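Local coordinates for exosome complex component Rrp41 (Archaeoglobus fulgidus, PDB 3M7N), which probably degrades RNA from its 3' end as a catalytic component of the archaeal exosome and may also synthesise heteromeric RNA tails, at residues N50-A55 with R137-N142; Y79-F84 with L130-G135; I31-L36 with A144-V149. The protein carries 1 engineered substitution. One frame throughout, in Å; residues are numbered along the deposited sequence.

Interaction 1. Residues N50-A55 with R137-N142; sequences NKVIAA and RTACLN. With nucleotides of chain L.
Two matching first torsions bring Val52 and Cys140 together: Val52 CG1 (chi1 -50°) and Cys140 SG (chi1 -62°) both point away from their own carbonyl carbon. CG1 thereby lies against the helix, meeting the sulfur of Cys140 3.8 Å away and, with the same methyl, Ala139 CB at 4.0 Å. The other branch, Val52 CG2, lies over the helix backbone, 4.0 Å from Ala139 O, in a plain van der Waals contact. Ala139 offers only a methyl, which lets the helix come close; Ala139 CB is also 4.2 Å from Asn50 CB, at the beginning of the strand. This is the packing of helix 136-150 against the mixed five-stranded sheet of the RNase PH fold: strand 50-55 runs alongside the helix with the short axes 8.0 Å apart and crossing at -37°. All the touching residues are buried and apolar at their point of contact, and Val127 and Val129 of the adjoining strand 122-129 also touch Cys140. The polar end of Asn50 turns elsewhere: OD1 accepts from Asp133 N while ND2 donates to the carbonyls of Ala134 and Met47, so both ends of the amide are occupied. At the N-terminal end of the helix, Arg137 leaves the strand behind and reaches for RNA. Its chain bends at the third torsion, and Arg137 NH2 comes within 3.1 Å of OP2 of C6 of chain L, the phosphate oxygen lying at the guanidinium edge and in its plane. NH1 is hydrogen-bonded to Gln205 OE1, which would steady the group beside the nucleotide.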
loop_
_atom_site.group_PDB
_atom_site.type_symbol
_atom_site.label_atom_id
_atom_site.label_comp_id
_atom_site.label_asym_id
_atom_site.label_seq_id
_atom_site.Cartn_x
_atom_site.Cartn_y
_atom_site.Cartn_z
ATOM N N ASN E 50 -5.357 3.354 34.406
ATOM C CA ASN E 50 -5.658 3.350 32.978
ATOM C C ASN E 50 -6.560 4.506 32.669
ATOM O O ASN E 50 -7.514 4.755 33.401
ATOM C CB ASN E 50 -6.368 2.065 32.542
ATOM C CG ASN E 50 -5.439 0.869 32.502
ATOM O OD1 ASN E 50 -4.509 0.820 31.690
ATOM N ND2 ASN E 50 -5.681 -0.106 33.389
ATOM N N LYS E 51 -6.267 5.219 31.588
ATOM C CA LYS E 51 -7.205 6.228 31.093
ATOM C C LYS E 51 -7.378 6.041 29.610
ATOM O O LYS E 51 -6.442 6.233 28.846
ATOM C CB LYS E 51 -6.709 7.640 31.377
ATOM C CG LYS E 51 -6.472 7.921 32.837
ATOM C CD LYS E 51 -6.405 9.419 33.099
ATOM C CE LYS E 51 -5.953 9.686 34.527
ATOM N NZ LYS E 51 -5.869 11.139 34.750
ATOM N N VAL E 52 -8.580 5.668 29.199
ATOM C CA VAL E 52 -8.800 5.314 27.814
ATOM C C VAL E 52 -10.001 6.041 27.275
ATOM O O VAL E 52 -10.875 6.470 28.029
ATOM C CB VAL E 52 -9.046 3.795 27.650
ATOM C CG1 VAL E 52 -7.974 3.006 28.371
ATOM C CG2 VAL E 52 -10.414 3.416 28.168
ATOM N N ILE E 53 -10.035 6.179 25.956
ATOM C CA ILE E 53 -11.192 6.749 25.286
ATOM C C ILE E 53 -11.599 5.925 24.049
ATOM O O ILE E 53 -10.756 5.427 23.307
ATOM C CB ILE E 53 -10.985 8.268 24.985
ATOM C CG1 ILE E 53 -12.268 8.865 24.408
ATOM C CG2 ILE E 53 -9.778 8.501 24.083
ATOM C CD1 ILE E 53 -12.384 10.361 24.651
ATOM N N ALA E 54 -12.893 5.752 23.847
ATOM C CA ALA E 54 -13.375 4.897 22.776
ATOM C C ALA E 54 -14.323 5.680 21.913
ATOM O O ALA E 54 -15.038 6.556 22.399
ATOM C CB ALA E 54 -14.097 3.659 23.336
ATOM N N ALA E 55 -14.359 5.320 20.635
ATOM C CA ALA E 55 -15.169 6.027 19.665
ATOM C C ALA E 55 -15.684 5.051 18.624
ATOM O O ALA E 55 -14.961 4.155 18.168
ATOM C CB ALA E 55 -14.345 7.145 19.000
ATOM N N ARG E 137 -6.120 -3.388 28.023
ATOM C CA ARG E 137 -6.983 -4.026 27.030
ATOM C C ARG E 137 -8.400 -4.276 27.576
ATOM O O ARG E 137 -9.381 -4.174 26.842
ATOM C CB ARG E 137 -6.350 -5.298 26.454
ATOM C CG ARG E 137 -6.798 -6.589 27.102
ATOM C CD ARG E 137 -5.953 -7.747 26.605
ATOM N NE ARG E 137 -4.531 -7.436 26.732
ATOM C CZ ARG E 137 -3.557 -8.189 26.231
ATOM N NH1 ARG E 137 -3.852 -9.307 25.579
ATOM N NH2 ARG E 137 -2.294 -7.835 26.387
ATOM N N THR E 138 -8.506 -4.579 28.872
ATOM C CA THR E 138 -9.819 -4.784 29.502
ATOM C C THR E 138 -10.555 -3.438 29.641
ATOM O O THR E 138 -11.733 -3.328 29.305
ATOM C CB THR E 138 -9.724 -5.550 30.863
ATOM O OG1 THR E 138 -9.148 -4.718 31.881
ATOM C CG2 THR E 138 -8.882 -6.807 30.719
ATOM N N ALA E 139 -9.834 -2.414 30.090
ATOM C CA ALA E 139 -10.355 -1.052 30.079
ATOM C C ALA E 139 -10.937 -0.653 28.716
ATOM O O ALA E 139 -12.091 -0.185 28.632
ATOM C CB ALA E 139 -9.301 -0.078 30.518
ATOM N N CYS E 140 -10.176 -0.872 27.641
ATOM C CA CYS E 140 -10.669 -0.509 26.298
ATOM C C CYS E 140 -11.904 -1.290 25.922
ATOM O O CYS E 140 -12.852 -0.741 25.362
ATOM C CB CYS E 140 -9.576 -0.673 25.229
ATOM S SG CYS E 140 -8.171 0.424 25.554
ATOM N N LEU E 141 -11.907 -2.580 26.216
ATOM C CA LEU E 141 -13.081 -3.371 25.892
ATOM C C LEU E 141 -14.318 -2.839 26.630
ATOM O O LEU E 141 -15.411 -2.770 26.050
ATOM C CB LEU E 141 -12.853 -4.850 26.195
ATOM C CG LEU E 141 -12.083 -5.700 25.185
ATOM C CD1 LEU E 141 -11.756 -7.088 25.781
ATOM C CD2 LEU E 141 -12.863 -5.816 23.871
ATOM N N ASN E 142 -14.147 -2.434 27.892
ATOM C CA ASN E 142 -15.289 -1.898 28.627
ATOM C C ASN E 142 -15.737 -0.596 28.013
ATOM O O ASN E 142 -16.937 -0.361 27.856
ATOM C CB ASN E 142 -15.003 -1.707 30.129
ATOM C CG ASN E 142 -14.903 -3.016 30.868
ATOM O OD1 ASN E 142 -15.735 -3.914 30.676
ATOM N ND2 ASN E 142 -13.871 -3.152 31.698
ATOM P P C L 6 0.221 -6.667 28.883
ATOM O OP1 C L 6 -1.011 -7.159 29.546
ATOM O OP2 C L 6 0.514 -7.103 27.496
ATOM O "O5'" C L 6 0.257 -5.061 28.965
ATOM C "C5'" C L 6 0.001 -4.449 30.232
ATOM C "C4'" C L 6 0.753 -3.146 30.433
ATOM O "O4'" C L 6 2.152 -3.269 30.072
ATOM C "C3'" C L 6 0.315 -1.970 29.575
ATOM O "O3'" C L 6 -0.973 -1.507 29.974
ATOM C "C2'" C L 6 1.441 -1.007 29.929
ATOM O "O2'" C L 6 1.319 -0.445 31.229
ATOM C "C1'" C L 6 2.644 -1.952 29.867
ATOM N N1 C L 6 3.344 -1.849 28.558
ATOM C C2 C L 6 4.248 -0.801 28.377
ATOM O O2 C L 6 4.444 -0.011 29.309
ATOM N N3 C L 6 4.888 -0.684 27.188
ATOM C C4 C L 6 4.650 -1.564 26.211
ATOM N N4 C L 6 5.311 -1.402 25.054
ATOM C C5 C L 6 3.725 -2.642 26.384
ATOM C C6 C L 6 3.098 -2.744 27.560
#

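Interaction 2. Residues Y79-F84 with L130-G135; sequences YNMAPF and LQADAG. With nucleotides of chain L.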
loop_
_atom_site.group_PDB
_atom_site.type_symbol
_atom_site.label_atom_id
_atom_site.label_comp_id
_atom_site.label_asym_id
_atom_site.label_seq_id
_atom_site.Cartn_x
_atom_site.Cartn_y
_atom_site.Cartn_z
ATOM N N TYR E 79 -6.782 -0.775 18.585
ATOM C CA TYR E 79 -6.270 -0.482 19.897
ATOM C C TYR E 79 -4.953 0.238 19.706
ATOM O O TYR E 79 -4.048 -0.257 19.031
ATOM C CB TYR E 79 -6.057 -1.791 20.664
ATOM C CG TYR E 79 -5.221 -1.675 21.920
ATOM C CD1 TYR E 79 -5.817 -1.568 23.182
ATOM C CD2 TYR E 79 -3.835 -1.706 21.853
ATOM C CE1 TYR E 79 -5.031 -1.481 24.352
ATOM C CE2 TYR E 79 -3.054 -1.622 23.003
ATOM C CZ TYR E 79 -3.656 -1.512 24.248
ATOM O OH TYR E 79 -2.857 -1.425 25.367
ATOM N N ASN E 80 -4.834 1.405 20.313
ATOM C CA ASN E 80 -3.666 2.225 20.087
ATOM C C ASN E 80 -3.253 2.959 21.346
ATOM O O ASN E 80 -4.077 3.577 22.023
ATOM C CB ASN E 80 -3.923 3.213 18.940
ATOM C CG ASN E 80 -2.693 4.034 18.595
ATOM O OD1 ASN E 80 -1.597 3.495 18.436
ATOM N ND2 ASN E 80 -2.862 5.343 18.496
ATOM N N MET E 81 -1.973 2.883 21.665
ATOM C CA MET E 81 -1.461 3.572 22.823
ATOM C C MET E 81 -0.786 4.864 22.366
ATOM O O MET E 81 -0.009 4.861 21.411
ATOM C CB MET E 81 -0.467 2.685 23.573
ATOM C CG MET E 81 -0.934 1.252 23.753
ATOM S SD MET E 81 0.260 0.265 24.682
ATOM C CE MET E 81 0.158 0.996 26.315
ATOM N N ALA E 82 -1.102 5.963 23.044
ATOM C CA ALA E 82 -0.480 7.252 22.779
ATOM C C ALA E 82 0.957 7.224 23.266
ATOM O O ALA E 82 1.265 6.558 24.246
ATOM C CB ALA E 82 -1.258 8.362 23.464
ATOM N N PRO E 83 1.854 7.943 22.573
ATOM C CA PRO E 83 3.279 7.882 22.914
ATOM C C PRO E 83 3.564 8.167 24.388
ATOM O O PRO E 83 4.540 7.654 24.924
ATOM C CB PRO E 83 3.889 8.964 22.026
ATOM C CG PRO E 83 2.998 9.003 20.848
ATOM C CD PRO E 83 1.610 8.776 21.385
ATOM N N PHE E 84 2.707 8.951 25.030
ATOM C CA PHE E 84 2.934 9.401 26.402
ATOM C C PHE E 84 2.150 8.580 27.441
ATOM O O PHE E 84 2.100 8.940 28.610
ATOM C CB PHE E 84 2.521 10.869 26.529
ATOM C CG PHE E 84 1.119 11.132 26.074
ATOM C CD1 PHE E 84 0.874 11.819 24.894
ATOM C CD2 PHE E 84 0.038 10.667 26.815
ATOM C CE1 PHE E 84 -0.437 12.055 24.459
ATOM C CE2 PHE E 84 -1.281 10.900 26.393
ATOM C CZ PHE E 84 -1.521 11.591 25.218
ATOM N N LEU E 130 -4.764 6.692 26.679
ATOM C CA LEU E 130 -4.163 7.972 27.020
ATOM C C LEU E 130 -3.206 7.800 28.180
ATOM O O LEU E 130 -2.214 8.515 28.301
ATOM C CB LEU E 130 -5.258 8.972 27.388
ATOM C CG LEU E 130 -6.186 9.292 26.210
ATOM C CD1 LEU E 130 -7.302 10.241 26.627
ATOM C CD2 LEU E 130 -5.373 9.869 25.025
ATOM N N GLN E 131 -3.518 6.851 29.056
ATOM C CA GLN E 131 -2.631 6.537 30.150
ATOM C C GLN E 131 -2.765 5.058 30.444
ATOM O O GLN E 131 -3.885 4.543 30.602
ATOM C CB GLN E 131 -2.928 7.377 31.400
ATOM C CG GLN E 131 -1.895 7.170 32.519
ATOM C CD GLN E 131 -2.163 8.023 33.753
ATOM O OE1 GLN E 131 -2.536 7.507 34.809
ATOM N NE2 GLN E 131 -1.981 9.333 33.623
ATOM N N ALA E 132 -1.616 4.389 30.514
ATOM C CA ALA E 132 -1.584 2.943 30.539
ATOM C C ALA E 132 -1.212 2.393 31.893
ATOM O O ALA E 132 -0.289 2.866 32.553
ATOM C CB ALA E 132 -0.624 2.421 29.493
ATOM N N ASP E 133 -1.941 1.372 32.300
ATOM C CA ASP E 133 -1.504 0.556 33.414
ATOM C C ASP E 133 -1.888 -0.878 33.083
ATOM O O ASP E 133 -2.327 -1.152 31.964
ATOM C CB ASP E 133 -2.123 1.031 34.727
ATOM C CG ASP E 133 -1.254 0.704 35.922
ATOM O OD1 ASP E 133 -0.492 1.586 36.383
ATOM O OD2 ASP E 133 -1.316 -0.452 36.385
ATOM N N ALA E 134 -1.706 -1.794 34.029
ATOM C CA ALA E 134 -2.078 -3.180 33.794
ATOM C C ALA E 134 -3.548 -3.230 33.404
ATOM O O ALA E 134 -4.348 -2.459 33.911
ATOM C CB ALA E 134 -1.811 -4.029 35.038
ATOM N N GLY E 135 -3.897 -4.127 32.492
ATOM C CA GLY E 135 -5.277 -4.320 32.118
ATOM C C GLY E 135 -5.844 -3.351 31.091
ATOM O O GLY E 135 -7.062 -3.363 30.862
ATOM P P C L 6 0.221 -6.667 28.883
ATOM O OP1 C L 6 -1.011 -7.159 29.546
ATOM O OP2 C L 6 0.514 -7.103 27.496
ATOM O "O5'" C L 6 0.257 -5.061 28.965
ATOM C "C5'" C L 6 0.001 -4.449 30.232
ATOM C "C4'" C L 6 0.753 -3.146 30.433
ATOM O "O4'" C L 6 2.152 -3.269 30.072
ATOM C "C3'" C L 6 0.315 -1.970 29.575
ATOM O "O3'" C L 6 -0.973 -1.507 29.974
ATOM C "C2'" C L 6 1.441 -1.007 29.929
ATOM O "O2'" C L 6 1.319 -0.445 31.229
ATOM C "C1'" C L 6 2.644 -1.952 29.867
ATOM N N1 C L 6 3.344 -1.849 28.558
ATOM C C2 C L 6 4.248 -0.801 28.377
ATOM O O2 C L 6 4.444 -0.011 29.309
ATOM N N3 C L 6 4.888 -0.684 27.188
ATOM C C4 C L 6 4.650 -1.564 26.211
ATOM N N4 C L 6 5.311 -1.402 25.054
ATOM C C5 C L 6 3.725 -2.642 26.384
ATOM C C6 C L 6 3.098 -2.744 27.560
#
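Met81 meets Ala132 methyl to methyl, with Met81 CE 3.6 Å from Ala132 CB. A bend at the last torsion of Met81 (chi3 68°) carries CE to that methyl, although the side chain does not leave its backbone in that direction. Farther along, the ring of Phe84 presents its edge to a carbonyl: Phe84 CE2 lies 3.2 Å from Leu130 O, which sits near the ring plane. At the same rim, Phe84 CZ touches Leu130 CD2 at 4.2 Å, and Ala82 CB, of the same segment, sits 3.7 Å above one face of the Phe84 ring, toward its rim. Behind this first shell, Leu130 and Gln131 both face Lys51 in a classic beta bulge, where the chain turns a corner out of strand 122-129 and heads for helix 136-150. The connecting loop borders the RNA path of this exosome subunit: O3' of C6 of chain L approaches Asp133 O so closely that the bond there must be read as doubtful. Asp133 OD2 accepts from the next residue, Ala134 N, at 2.7 Å, from above the carboxylate plane, while OD1 forms a salt bridge with Lys44 of the neighbouring exonuclease 2 subunit. Gly135, with a positive phi of 82°, then supplies the N-cap position of the helix.

Interaction 3. Residues I31-L36 with A144-V149; sequences IEASVL and ASVALV
Within 144-149, Val146 alone meets Ile31 and Ala33, one methyl for each. With chi1 at 169°, Val146 CG1 is turned away from its backbone N and comes 4.0 Å from Ala33 CB, while Val146 CG2, on the other branch, lies 3.8 Å from Ile31 CG2. The two side chains meet at a slant, CG2 against CG2, and the CG1 arm of Ile31 leads off to the side, beyond contact with Val146. That tight part is wholly apolar and buried. Cys43 of strand 41-47 packs against both Ile31 and Val146, and Met232, Gln233 and Ala236 of helix 212-248 pack against Ile31. In the RNase PH fold this is where helix 136-150 packs on strand 29-33, the outermost strand on that side of the sheet within this chain. Beyond Ala33 the contact gives way: the strand ends, and Ser34 takes left-handed backbone angles (phi 52°) that turn the chain aside. Ser34 and Val35 are partly exposed, as is Glu32 with its side chain directed away from the helix. The turn is held instead to its own sheet neighbour, Ser42 OG bonding to the backbone N of Val35 and of Leu36, and Leu36 packs on Asp143 of the exonuclease 2 chain.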
loop_
_atom_site.group_PDB
_atom_site.type_symbol
_atom_site.label_atom_id
_atom_site.label_comp_id
_atom_site.label_asym_id
_atom_site.label_seq_id
_atom_site.Cartn_x
_atom_site.Cartn_y
_atom_site.Cartn_z
ATOM N N ILE E 31 -16.755 5.834 34.433
ATOM C CA ILE E 31 -17.243 5.612 33.080
ATOM C C ILE E 31 -18.153 6.761 32.671
ATOM O O ILE E 31 -19.127 7.058 33.354
ATOM C CB ILE E 31 -18.086 4.321 32.968
ATOM C CG1 ILE E 31 -17.332 3.120 33.536
ATOM C CG2 ILE E 31 -18.517 4.068 31.508
ATOM C CD1 ILE E 31 -18.039 1.804 33.305
ATOM N N GLU E 32 -17.851 7.390 31.539
ATOM C CA GLU E 32 -18.713 8.438 31.009
ATOM C C GLU E 32 -18.994 8.275 29.512
ATOM O O GLU E 32 -18.078 8.178 28.695
ATOM C CB GLU E 32 -18.141 9.833 31.319
ATOM C CG GLU E 32 -19.041 10.957 30.817
ATOM C CD GLU E 32 -18.459 12.345 31.032
ATOM O OE1 GLU E 32 -17.478 12.481 31.807
ATOM O OE2 GLU E 32 -18.990 13.302 30.418
ATOM N N ALA E 33 -20.272 8.259 29.164
ATOM C CA ALA E 33 -20.705 8.136 27.785
ATOM C C ALA E 33 -20.888 9.508 27.104
ATOM O O ALA E 33 -21.072 10.512 27.784
ATOM C CB ALA E 33 -21.997 7.327 27.728
ATOM N N SER E 34 -20.837 9.530 25.764
ATOM C CA SER E 34 -20.961 10.756 24.952
ATOM C C SER E 34 -20.009 11.839 25.390
ATOM O O SER E 34 -20.442 12.855 25.919
ATOM C CB SER E 34 -22.376 11.337 25.002
ATOM O OG SER E 34 -23.346 10.351 24.709
ATOM N N VAL E 35 -18.720 11.627 25.191
ATOM C CA VAL E 35 -17.739 12.636 25.537
ATOM C C VAL E 35 -17.113 13.254 24.285
ATOM O O VAL E 35 -16.303 14.180 24.379
ATOM C CB VAL E 35 -16.634 12.055 26.402
ATOM C CG1 VAL E 35 -17.195 11.653 27.791
ATOM C CG2 VAL E 35 -15.942 10.884 25.670
ATOM N N LEU E 36 -17.490 12.733 23.124
ATOM C CA LEU E 36 -16.985 13.233 21.851
ATOM C C LEU E 36 -18.121 13.715 20.962
ATOM O O LEU E 36 -19.102 13.008 20.747
ATOM C CB LEU E 36 -16.195 12.158 21.103
ATOM C CG LEU E 36 -14.893 11.671 21.717
ATOM C CD1 LEU E 36 -14.252 10.621 20.818
ATOM C CD2 LEU E 36 -13.943 12.822 21.945
ATOM N N ALA E 144 -15.239 0.414 24.971
ATOM C CA ALA E 144 -15.802 0.190 23.641
ATOM C C ALA E 144 -17.273 -0.273 23.655
ATOM O O ALA E 144 -18.065 0.167 22.820
ATOM C CB ALA E 144 -14.938 -0.758 22.847
ATOM N N SER E 145 -17.638 -1.145 24.601
ATOM C CA SER E 145 -19.021 -1.635 24.698
ATOM C C SER E 145 -19.959 -0.507 25.095
ATOM O O SER E 145 -21.095 -0.432 24.623
ATOM C CB SER E 145 -19.139 -2.810 25.691
ATOM O OG SER E 145 -20.409 -3.474 25.598
ATOM N N VAL E 146 -19.478 0.375 25.971
ATOM C CA VAL E 146 -20.249 1.566 26.330
ATOM C C VAL E 146 -20.456 2.426 25.082
ATOM O O VAL E 146 -21.594 2.798 24.765
ATOM C CB VAL E 146 -19.595 2.387 27.479
ATOM C CG1 VAL E 146 -20.273 3.751 27.629
ATOM C CG2 VAL E 146 -19.670 1.626 28.776
ATOM N N ALA E 147 -19.365 2.695 24.357
ATOM C CA ALA E 147 -19.439 3.493 23.123
ATOM C C ALA E 147 -20.390 2.891 22.088
ATOM O O ALA E 147 -21.162 3.605 21.437
ATOM C CB ALA E 147 -18.049 3.720 22.517
ATOM N N LEU E 148 -20.330 1.573 21.937
ATOM C CA LEU E 148 -21.232 0.890 21.018
ATOM C C LEU E 148 -22.679 1.124 21.425
ATOM O O LEU E 148 -23.529 1.426 20.578
ATOM C CB LEU E 148 -20.906 -0.606 20.932
ATOM C CG LEU E 148 -19.640 -0.955 20.119
ATOM C CD1 LEU E 148 -19.218 -2.400 20.304
ATOM C CD2 LEU E 148 -19.823 -0.638 18.632
ATOM N N VAL E 149 -22.964 1.022 22.720
ATOM C CA VAL E 149 -24.340 1.204 23.164
ATOM C C VAL E 149 -24.770 2.646 22.977
ATOM O O VAL E 149 -25.889 2.917 22.560
ATOM C CB VAL E 149 -24.555 0.757 24.634
ATOM C CG1 VAL E 149 -25.960 1.113 25.092
ATOM C CG2 VAL E 149 -24.326 -0.741 24.766
#

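Overall arrangement
All three contacts belong to the RNase PH-like domain and reach the same mixed sheet of five strands. Strands 29-33, 50-60 and 74-81 follow in that order along the chain, and their partners come back in the reverse order: interaction 2 is enclosed by interaction 1, and both by interaction 3. Interactions 1 and 3 share helix 136-150, on its first and later turns, with centres about 10 Å apart and side chains touching. Interaction 2, its centre about 9 Å from that of interaction 1, joins it through the probable backbone bond from Lys51 N to Gln131 O. Interactions 2 and 3 are about 18 Å apart between centres and do not touch. The helix thus connects a nucleotide-contacting end to a packing region whose nearest atom is about 15 Å from the RNA.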